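Local coordinates for tungstate ABC transporter, periplasmic tungstate-binding protein (Geobacter sulfurreducens, PDB 3LR1) that probably captures tungstate in the periplasm and hands it to the membrane part of an ABC transporter for uptake into the cell, at residues S18-V23 with L230-D235; K22-P27 with D222-P227; P26-E29 with K35-V38; G75-D80 with L216-I221. All blocks are in the same frame, centred on the assembly; numbering follows the deposited sequence.

Interaction 1: residues S18-V23 with L230-D235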
# COMPACT_ATOMS: atom_id res chain seq x y z
N SER A 18 2.89 5.48 5.68
CA SER A 18 1.66 5.68 6.38
C SER A 18 1.88 5.80 7.87
O SER A 18 1.10 6.45 8.54
CB SER A 18 0.71 4.55 6.03
OG SER A 18 -0.15 4.36 7.08
N GLY A 19 2.97 5.21 8.40
CA GLY A 19 3.23 5.32 9.87
C GLY A 19 2.54 4.28 10.77
O GLY A 19 2.75 4.23 12.01
N LEU A 20 1.71 3.43 10.18
CA LEU A 20 1.01 2.41 10.95
C LEU A 20 1.96 1.53 11.74
O LEU A 20 1.69 1.24 12.93
CB LEU A 20 0.19 1.51 10.03
CG LEU A 20 -0.49 0.26 10.60
CD1 LEU A 20 -1.44 0.62 11.67
CD2 LEU A 20 -1.21 -0.52 9.51
N LEU A 21 3.01 1.08 11.08
CA LEU A 21 3.93 0.12 11.70
C LEU A 21 4.60 0.64 12.96
O LEU A 21 4.83 -0.11 13.86
CB LEU A 21 4.95 -0.39 10.68
CG LEU A 21 4.31 -1.18 9.52
CD1 LEU A 21 5.40 -1.60 8.50
CD2 LEU A 21 3.45 -2.34 9.97
N LYS A 22 4.88 1.95 13.04
CA LYS A 22 5.46 2.55 14.20
C LYS A 22 4.59 2.42 15.47
O LYS A 22 5.10 2.33 16.54
CB LYS A 22 5.83 4.02 13.88
CG LYS A 22 6.96 4.52 14.73
CD LYS A 22 7.54 5.86 14.15
CE LYS A 22 6.42 6.84 13.68
NZ LYS A 22 5.28 7.07 14.66
N VAL A 23 3.29 2.31 15.31
CA VAL A 23 2.32 2.14 16.39
C VAL A 23 1.92 0.65 16.57
O VAL A 23 1.79 0.16 17.68
CB VAL A 23 1.09 3.02 16.09
CG1 VAL A 23 0.04 2.86 17.14
CG2 VAL A 23 1.51 4.55 16.00
N LEU A 230 -6.02 -5.36 15.69
CA LEU A 230 -7.14 -4.74 14.99
C LEU A 230 -7.53 -3.40 15.58
O LEU A 230 -7.81 -2.46 14.86
CB LEU A 230 -8.36 -5.64 15.00
CG LEU A 230 -8.28 -6.94 14.20
CD1 LEU A 230 -9.50 -7.87 14.55
CD2 LEU A 230 -8.29 -6.54 12.74
N LYS A 231 -7.49 -3.28 16.90
CA LYS A 231 -7.82 -2.05 17.55
C LYS A 231 -6.84 -0.95 17.18
O LYS A 231 -7.23 0.18 16.95
CB LYS A 231 -7.88 -2.20 19.07
CG LYS A 231 -8.53 -1.00 19.69
CD LYS A 231 -8.63 -1.16 21.20
CE LYS A 231 -8.66 0.21 21.93
NZ LYS A 231 -7.67 0.24 23.09
N ILE A 232 -5.56 -1.26 17.10
CA ILE A 232 -4.61 -0.26 16.71
C ILE A 232 -4.86 0.17 15.27
O ILE A 232 -4.81 1.37 14.95
CB ILE A 232 -3.15 -0.80 16.84
CG1 ILE A 232 -2.80 -0.91 18.34
CG2 ILE A 232 -2.19 0.15 16.05
CD1 ILE A 232 -1.47 -1.62 18.66
N ILE A 233 -5.13 -0.82 14.41
CA ILE A 233 -5.31 -0.54 12.98
C ILE A 233 -6.57 0.29 12.80
O ILE A 233 -6.58 1.23 11.99
CB ILE A 233 -5.35 -1.85 12.14
CG1 ILE A 233 -3.96 -2.52 12.21
CG2 ILE A 233 -5.80 -1.60 10.69
CD1 ILE A 233 -4.01 -3.98 11.76
N SER A 234 -7.62 -0.04 13.54
CA SER A 234 -8.88 0.72 13.39
C SER A 234 -8.81 2.10 14.05
O SER A 234 -9.48 3.01 13.58
CB SER A 234 -10.08 -0.04 13.95
OG SER A 234 -10.02 0.04 15.36
N ASP A 235 -7.99 2.26 15.11
CA ASP A 235 -7.81 3.57 15.81
C ASP A 235 -6.83 4.49 15.07
O ASP A 235 -6.78 5.66 15.33
CB ASP A 235 -7.23 3.37 17.22
CG ASP A 235 -8.27 2.94 18.26
OD1 ASP A 235 -9.39 2.55 17.87
OD2 ASP A 235 -7.94 2.97 19.49
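Leu20 and Val23, in the first turn of helix 20-32, meet Ile232 and Ile233 of the C-terminal helix 227-235. The chain has the periplasmic binding protein fold, and here its last helix returns to pack on one of its first. The closest backbone pairs, Leu20 with Ile233 and Val23 with Ile232, both have their CA atoms 7.3 Å apart. No hydrogen bond crosses, so the joint is made of aliphatic branches.

Ile232 carries much of it. Its CB is directed at helix 20-32, and there the side chain divides. The short branch, CG2, is anti to the backbone N and lies 3.7 Å from Val23 CG1; it also borders the carbonyl carbon of Val23. The long branch leaves through CG1, which is anti to the carbonyl carbon (chi1 -71°), and this carries CD1 to within 3.8 Å of Val23 O. Beyond, the same methyl packs on Pro27 and on Tyr223 of helix 214-224, so one isoleucine fills the angle between three helices.

One turn nearer the start of helix 20-32, Leu20 points at the partner helix and offers CD1 to the flank of Ile233. Tyr83 of strand 78-90 touches both of these residues, and Tyr236 closes over Leu20 and Val23. Leu20 and Ile233 are buried, whereas Val23 is exposed. Leu20 CD1 stops 4.1 Å from Ile233 CG1.

Interaction 2: residues K22-P27 with D222-P227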
# COMPACT_ATOMS: atom_id res chain seq x y z
N LYS A 22 4.88 1.95 13.04
CA LYS A 22 5.46 2.55 14.20
C LYS A 22 4.59 2.42 15.47
O LYS A 22 5.10 2.33 16.54
CB LYS A 22 5.83 4.02 13.88
CG LYS A 22 6.96 4.52 14.73
CD LYS A 22 7.54 5.86 14.15
CE LYS A 22 6.42 6.84 13.68
NZ LYS A 22 5.28 7.07 14.66
N VAL A 23 3.29 2.31 15.31
CA VAL A 23 2.32 2.14 16.39
C VAL A 23 1.92 0.65 16.57
O VAL A 23 1.79 0.16 17.68
CB VAL A 23 1.09 3.02 16.09
CG1 VAL A 23 0.04 2.86 17.14
CG2 VAL A 23 1.51 4.55 16.00
N LEU A 24 1.81 -0.10 15.47
CA LEU A 24 1.38 -1.49 15.52
C LEU A 24 2.44 -2.42 16.11
O LEU A 24 2.08 -3.38 16.83
CB LEU A 24 1.02 -1.96 14.09
CG LEU A 24 0.41 -3.34 13.91
CD1 LEU A 24 -0.91 -3.54 14.67
CD2 LEU A 24 0.19 -3.57 12.44
N LEU A 25 3.71 -2.22 15.77
CA LEU A 25 4.74 -3.18 16.16
C LEU A 25 5.23 -3.17 17.64
O LEU A 25 5.53 -4.21 18.18
CB LEU A 25 5.93 -3.14 15.18
CG LEU A 25 5.59 -3.46 13.72
CD1 LEU A 25 6.86 -3.22 12.75
CD2 LEU A 25 5.08 -4.88 13.61
N PRO A 26 5.37 -2.01 18.29
CA PRO A 26 5.94 -2.05 19.65
C PRO A 26 5.29 -2.96 20.70
O PRO A 26 6.04 -3.64 21.46
CB PRO A 26 5.98 -0.60 20.06
CG PRO A 26 6.23 0.14 18.75
CD PRO A 26 5.32 -0.63 17.77
N PRO A 27 3.96 -3.03 20.76
CA PRO A 27 3.41 -4.00 21.71
C PRO A 27 3.79 -5.43 21.43
O PRO A 27 4.02 -6.17 22.36
CB PRO A 27 1.92 -3.84 21.54
CG PRO A 27 1.78 -2.42 20.91
CD PRO A 27 2.90 -2.33 20.00
N ASP A 222 -0.82 -13.59 13.96
CA ASP A 222 -1.89 -13.75 14.97
C ASP A 222 -2.16 -12.44 15.70
O ASP A 222 -3.30 -12.08 15.99
CB ASP A 222 -1.51 -14.86 15.99
CG ASP A 222 -1.57 -16.31 15.39
OD1 ASP A 222 -2.16 -16.52 14.31
OD2 ASP A 222 -1.04 -17.26 16.02
N TYR A 223 -1.07 -11.72 15.95
CA TYR A 223 -1.12 -10.45 16.65
C TYR A 223 -1.82 -9.39 15.85
O TYR A 223 -2.73 -8.74 16.35
CB TYR A 223 0.26 -10.00 17.16
CG TYR A 223 0.26 -8.52 17.55
CD1 TYR A 223 -0.27 -8.07 18.76
CD2 TYR A 223 0.78 -7.59 16.70
CE1 TYR A 223 -0.26 -6.69 19.09
CE2 TYR A 223 0.77 -6.23 17.01
CZ TYR A 223 0.25 -5.81 18.18
OH TYR A 223 0.23 -4.49 18.40
N VAL A 224 -1.34 -9.18 14.64
CA VAL A 224 -1.86 -8.19 13.73
C VAL A 224 -3.33 -8.44 13.44
O VAL A 224 -4.07 -7.55 13.37
CB VAL A 224 -0.98 -8.13 12.45
CG1 VAL A 224 -1.58 -7.31 11.44
CG2 VAL A 224 0.49 -7.63 12.80
N THR A 225 -3.77 -9.68 13.32
CA THR A 225 -5.19 -9.99 13.08
C THR A 225 -5.98 -10.23 14.35
O THR A 225 -7.17 -10.60 14.32
CB THR A 225 -5.29 -11.23 12.16
OG1 THR A 225 -4.65 -12.36 12.79
CG2 THR A 225 -4.64 -10.91 10.80
N GLY A 226 -5.31 -10.13 15.49
CA GLY A 226 -5.99 -10.28 16.78
C GLY A 226 -6.61 -9.01 17.30
O GLY A 226 -6.47 -7.94 16.70
N PRO A 227 -7.32 -9.11 18.42
CA PRO A 227 -8.03 -7.94 18.90
C PRO A 227 -7.14 -6.71 19.15
O PRO A 227 -7.58 -5.60 18.88
CB PRO A 227 -8.73 -8.43 20.21
CG PRO A 227 -8.44 -9.86 20.36
CD PRO A 227 -7.37 -10.24 19.36
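Helix 20-32 passes the last turn of helix 214-224 with Leu24 and Val224 as the nearest backbone pair, their CA atoms 7.7 Å apart, and it is kinked at this point because Pro26 and Pro27 have no N-H to bond the preceding turn. Leu24 O lies at the kink, and Tyr223 supplies a donor to it. With CG anti to the backbone N (chi1 165°), the tyrosine ring reaches across the gap and Tyr223 OH donates to Leu24 O at 2.7 Å, lying in the carbonyl plane with a C=O...donor angle of 149°. The acceptor sits at the ring edge, so hydroxyl and ring border meet it together.

Pro27 turns its ring carbons to the same hydroxyl, with CG 3.6 Å from Tyr223 OH. Leu24 CD1 runs past the ring in the opposite sense, 3.9 Å from Tyr223 CE2, while its other methyl, CD2, crosses to Val224 CG2 at 4.1 Å. A phenylalanine here in place of Tyr223 would probably leave Leu24 O without its donor at the kink and take the hydroxyl away from Pro27. Ile232 and Glu228 of helix 227-235 also touch Tyr223. The arrangement is that of helices laid side by side on the sheet of a periplasmic binding protein lobe, an apolar interface pinned by one side-chain-to-backbone bond.

Interaction 3: residues P26-E29 with K35-V38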
# COMPACT_ATOMS: atom_id res chain seq x y z
N PRO A 26 5.37 -2.01 18.29
CA PRO A 26 5.94 -2.05 19.65
C PRO A 26 5.29 -2.96 20.70
O PRO A 26 6.04 -3.64 21.46
CB PRO A 26 5.98 -0.60 20.06
CG PRO A 26 6.23 0.14 18.75
CD PRO A 26 5.32 -0.63 17.77
N PRO A 27 3.96 -3.03 20.76
CA PRO A 27 3.41 -4.00 21.71
C PRO A 27 3.79 -5.43 21.43
O PRO A 27 4.02 -6.17 22.36
CB PRO A 27 1.92 -3.84 21.54
CG PRO A 27 1.78 -2.42 20.91
CD PRO A 27 2.90 -2.33 20.00
N PHE A 28 3.89 -5.81 20.15
CA PHE A 28 4.39 -7.15 19.75
C PHE A 28 5.84 -7.32 20.15
O PHE A 28 6.24 -8.37 20.68
CB PHE A 28 4.21 -7.37 18.26
CG PHE A 28 4.73 -8.67 17.76
CD1 PHE A 28 3.98 -9.80 17.94
CD2 PHE A 28 6.04 -8.77 17.21
CE1 PHE A 28 4.48 -11.06 17.54
CE2 PHE A 28 6.55 -9.99 16.75
CZ PHE A 28 5.79 -11.14 16.92
N GLU A 29 6.66 -6.30 19.88
CA GLU A 29 8.08 -6.36 20.25
C GLU A 29 8.28 -6.56 21.75
O GLU A 29 9.08 -7.39 22.19
CB GLU A 29 8.82 -5.13 19.74
CG GLU A 29 8.87 -5.06 18.18
CD GLU A 29 9.42 -3.74 17.60
OE1 GLU A 29 8.99 -2.64 18.06
OE2 GLU A 29 10.28 -3.81 16.69
N LYS A 35 12.80 -7.66 18.03
CA LYS A 35 12.78 -6.48 17.21
C LYS A 35 12.21 -6.91 15.85
O LYS A 35 12.62 -7.95 15.33
CB LYS A 35 14.22 -6.00 16.95
CG LYS A 35 14.96 -5.44 18.12
CD LYS A 35 14.27 -4.24 18.70
CE LYS A 35 15.37 -3.28 19.40
NZ LYS A 35 16.45 -4.08 20.10
N VAL A 36 11.30 -6.12 15.29
CA VAL A 36 10.79 -6.37 13.95
C VAL A 36 11.45 -5.34 13.06
O VAL A 36 11.15 -4.11 13.19
CB VAL A 36 9.25 -6.31 13.87
CG1 VAL A 36 8.73 -6.53 12.42
CG2 VAL A 36 8.59 -7.32 14.92
N ASP A 37 12.35 -5.81 12.18
CA ASP A 37 12.97 -4.96 11.15
C ASP A 37 12.02 -4.82 9.96
O ASP A 37 11.58 -5.85 9.36
CB ASP A 37 14.24 -5.59 10.60
CG ASP A 37 15.34 -5.69 11.58
OD1 ASP A 37 15.32 -5.13 12.69
OD2 ASP A 37 16.32 -6.34 11.16
N VAL A 38 11.71 -3.58 9.63
CA VAL A 38 10.86 -3.26 8.51
C VAL A 38 11.76 -2.90 7.31
O VAL A 38 12.52 -1.93 7.34
CB VAL A 38 9.91 -2.07 8.86
CG1 VAL A 38 9.09 -1.67 7.69
CG2 VAL A 38 9.04 -2.40 10.07
O HOH W 1 10.12 -1.95 14.15
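The Phe28 ring meets Val36 at its edge: Val36 CG2 lies near the ring plane, 3.7 Å from Phe28 CD2 and almost as close to CE2. Leu7 of strand 6-12 and Lys219 and Leu220 of helix 214-224 also touch it, so the ring is shared between the sheet and that helix. The second flat group is the Glu29 carboxylate. Its OE2 accepts the backbone N-H of Val36 through the anti lone pair at 2.9 Å, and the bond is almost straight at 177°. CG stands beside the backbone N (chi1 -66°) and the chain runs extended from there, carrying the carboxylate from the helix to the strand.

A water donates to Glu29 OE2 at 3.2 Å and to Val36 O at 2.6 Å, linking the two acceptors. Lys35 and Asp37 bond strand 6-12 through their backbones; Glu29 takes that place for Val36. An alanine at Glu29 would probably leave the Val36 N-H without its acceptor and the water with one fewer partner. Strand 6-12, helices 13-18 and 20-32 and the parallel strand 35-41 form a beta-alpha-beta crossover, and this contact joins its helix to its second strand, as in an alpha/beta binding-protein lobe.

Interaction 4: residues G75-D80 with L216-I221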
# COMPACT_ATOMS: atom_id res chain seq x y z
N GLY A 75 4.89 -18.43 0.40
CA GLY A 75 4.16 -17.83 1.47
C GLY A 75 3.09 -18.79 1.99
O GLY A 75 2.35 -19.49 1.24
N VAL A 76 2.92 -18.76 3.29
CA VAL A 76 1.96 -19.62 3.91
C VAL A 76 1.14 -18.85 4.94
O VAL A 76 1.58 -17.83 5.51
CB VAL A 76 2.63 -20.86 4.51
CG1 VAL A 76 3.06 -21.87 3.36
CG2 VAL A 76 3.77 -20.45 5.38
N ASN A 77 -0.10 -19.32 5.12
CA ASN A 77 -1.01 -18.79 6.14
C ASN A 77 -1.31 -17.28 5.99
O ASN A 77 -1.36 -16.48 7.00
CB ASN A 77 -0.47 -19.16 7.53
CG ASN A 77 -0.51 -20.70 7.82
OD1 ASN A 77 0.40 -21.24 8.46
ND2 ASN A 77 -1.50 -21.39 7.33
N ARG A 78 -1.49 -16.88 4.73
CA ARG A 78 -1.88 -15.52 4.37
C ARG A 78 -3.15 -15.09 5.09
O ARG A 78 -4.16 -15.83 5.09
CB ARG A 78 -2.16 -15.35 2.87
CG ARG A 78 -2.44 -13.92 2.44
CD ARG A 78 -3.16 -13.77 1.08
NE ARG A 78 -3.46 -12.39 0.71
CZ ARG A 78 -4.45 -11.64 1.23
NH1 ARG A 78 -5.28 -12.12 2.16
NH2 ARG A 78 -4.62 -10.40 0.82
N LYS A 79 -3.10 -13.91 5.68
CA LYS A 79 -4.29 -13.31 6.27
C LYS A 79 -4.51 -11.91 5.76
O LYS A 79 -3.56 -11.13 5.59
CB LYS A 79 -4.20 -13.35 7.80
CG LYS A 79 -4.37 -14.73 8.43
CD LYS A 79 -5.82 -14.98 8.84
CE LYS A 79 -6.32 -14.06 10.04
NZ LYS A 79 -7.84 -13.68 10.08
N ASP A 80 -5.77 -11.57 5.53
CA ASP A 80 -6.16 -10.23 5.20
C ASP A 80 -5.99 -9.37 6.41
O ASP A 80 -6.40 -9.74 7.54
CB ASP A 80 -7.67 -10.12 4.85
CG ASP A 80 -8.02 -10.59 3.42
OD1 ASP A 80 -7.15 -10.67 2.55
OD2 ASP A 80 -9.24 -10.83 3.16
N LEU A 216 7.86 -17.24 15.04
CA LEU A 216 7.74 -15.85 15.39
C LEU A 216 6.89 -15.09 14.34
O LEU A 216 6.04 -14.23 14.68
CB LEU A 216 9.12 -15.24 15.49
CG LEU A 216 9.45 -14.03 16.34
CD1 LEU A 216 8.71 -14.07 17.76
CD2 LEU A 216 10.98 -13.94 16.59
N ALA A 217 7.08 -15.44 13.06
CA ALA A 217 6.21 -14.89 11.99
C ALA A 217 4.73 -15.17 12.27
O ALA A 217 3.88 -14.29 12.13
CB ALA A 217 6.61 -15.38 10.60
N MSE A 218 4.45 -16.41 12.67
CA MSE A 218 3.08 -16.80 12.93
C MSE A 218 2.50 -16.02 14.14
O MSE A 218 1.31 -15.61 14.14
CB MSE A 218 3.00 -18.30 13.05
CG MSE A 218 3.12 -19.04 11.70
SE MSE A 218 1.86 -18.45 10.30
CE MSE A 218 2.24 -16.53 10.19
N LYS A 219 3.35 -15.75 15.13
CA LYS A 219 2.89 -14.92 16.25
C LYS A 219 2.56 -13.53 15.83
O LYS A 219 1.56 -12.97 16.28
CB LYS A 219 3.87 -14.92 17.36
CG LYS A 219 3.84 -16.21 18.17
CD LYS A 219 5.11 -16.31 19.02
CE LYS A 219 5.01 -17.44 20.01
NZ LYS A 219 6.40 -17.76 20.51
N LEU A 220 3.38 -12.99 14.92
CA LEU A 220 3.12 -11.68 14.38
C LEU A 220 1.79 -11.63 13.64
O LEU A 220 0.98 -10.70 13.86
CB LEU A 220 4.26 -11.16 13.52
CG LEU A 220 4.02 -9.75 12.97
CD1 LEU A 220 3.99 -8.65 14.10
CD2 LEU A 220 5.09 -9.39 11.90
N ILE A 221 1.54 -12.63 12.78
CA ILE A 221 0.32 -12.62 12.03
C ILE A 221 -0.90 -12.74 12.96
O ILE A 221 -1.90 -12.05 12.78
CB ILE A 221 0.30 -13.76 10.96
CG1 ILE A 221 1.39 -13.47 9.90
CG2 ILE A 221 -1.12 -13.84 10.37
CD1 ILE A 221 1.61 -14.60 8.80
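A strand corner packs here against helix 214-224: Asn77 and Lys79, at and just after the turn between strands 75-76 and 78-90, rest on Met218 and Ile221. Asn77 makes the corner with left-handed helical backbone angles (phi 59°, psi 41°), and its side chain is directed at the helix. Met218, a selenomethionine, turns at chi2 (-53°) and so brings SE beside Asn77, 3.7 Å from CB and 3.6 Å from OD1, with the two side chains at about a right angle. The polar partner of Asn77 OD1 is the hydroxyl of Tyr214, at the start of the same helix.

Ile221 points at the corner and packs through its CG2 branch, 3.9 Å from Lys79 CG and 4.0 Å from Lys79 CB. Only the root of that lysine takes part, since beyond CG the chain folds back and carries NZ off from the helix.

Arg78, between the two, is directed away from the helix, and with Asp80 it lies among the charges of Glu66 and Arg63. Ile201 and Ala203 of strand 197-204 extend the bed beneath Ile221 and Met218. Helix 214-224 thus packs on the edge of the sheet where the chain turns from strand 75-76 into 78-90, the apolar atoms coming from Ile221, Met218 and the CB and CG of Lys79, as in the helix-on-sheet packing of an alpha/beta binding-protein lobe.

Overall arrangement
Interactions 1, 2 and 3 follow one helix, 20-32, from its first turn past its proline kink: it meets helix 227-235 in interaction 1, helix 214-224 in interaction 2 and strand 35-41 in interaction 3. Interaction 4 sets an earlier turn of helix 214-224 on the corner before strand 78-90. All four mix buried and more open residues, interaction 4 having the most exposed partners. Interactions 1 and 4 have no hydrogen bond across, whereas interactions 2 and 3 each have one from a side chain to a backbone atom, with opposite roles: tyrosine donor, glutamate acceptor. Phe28 packs on Tyr223 and Leu220, tying interaction 3 to interactions 2 and 4.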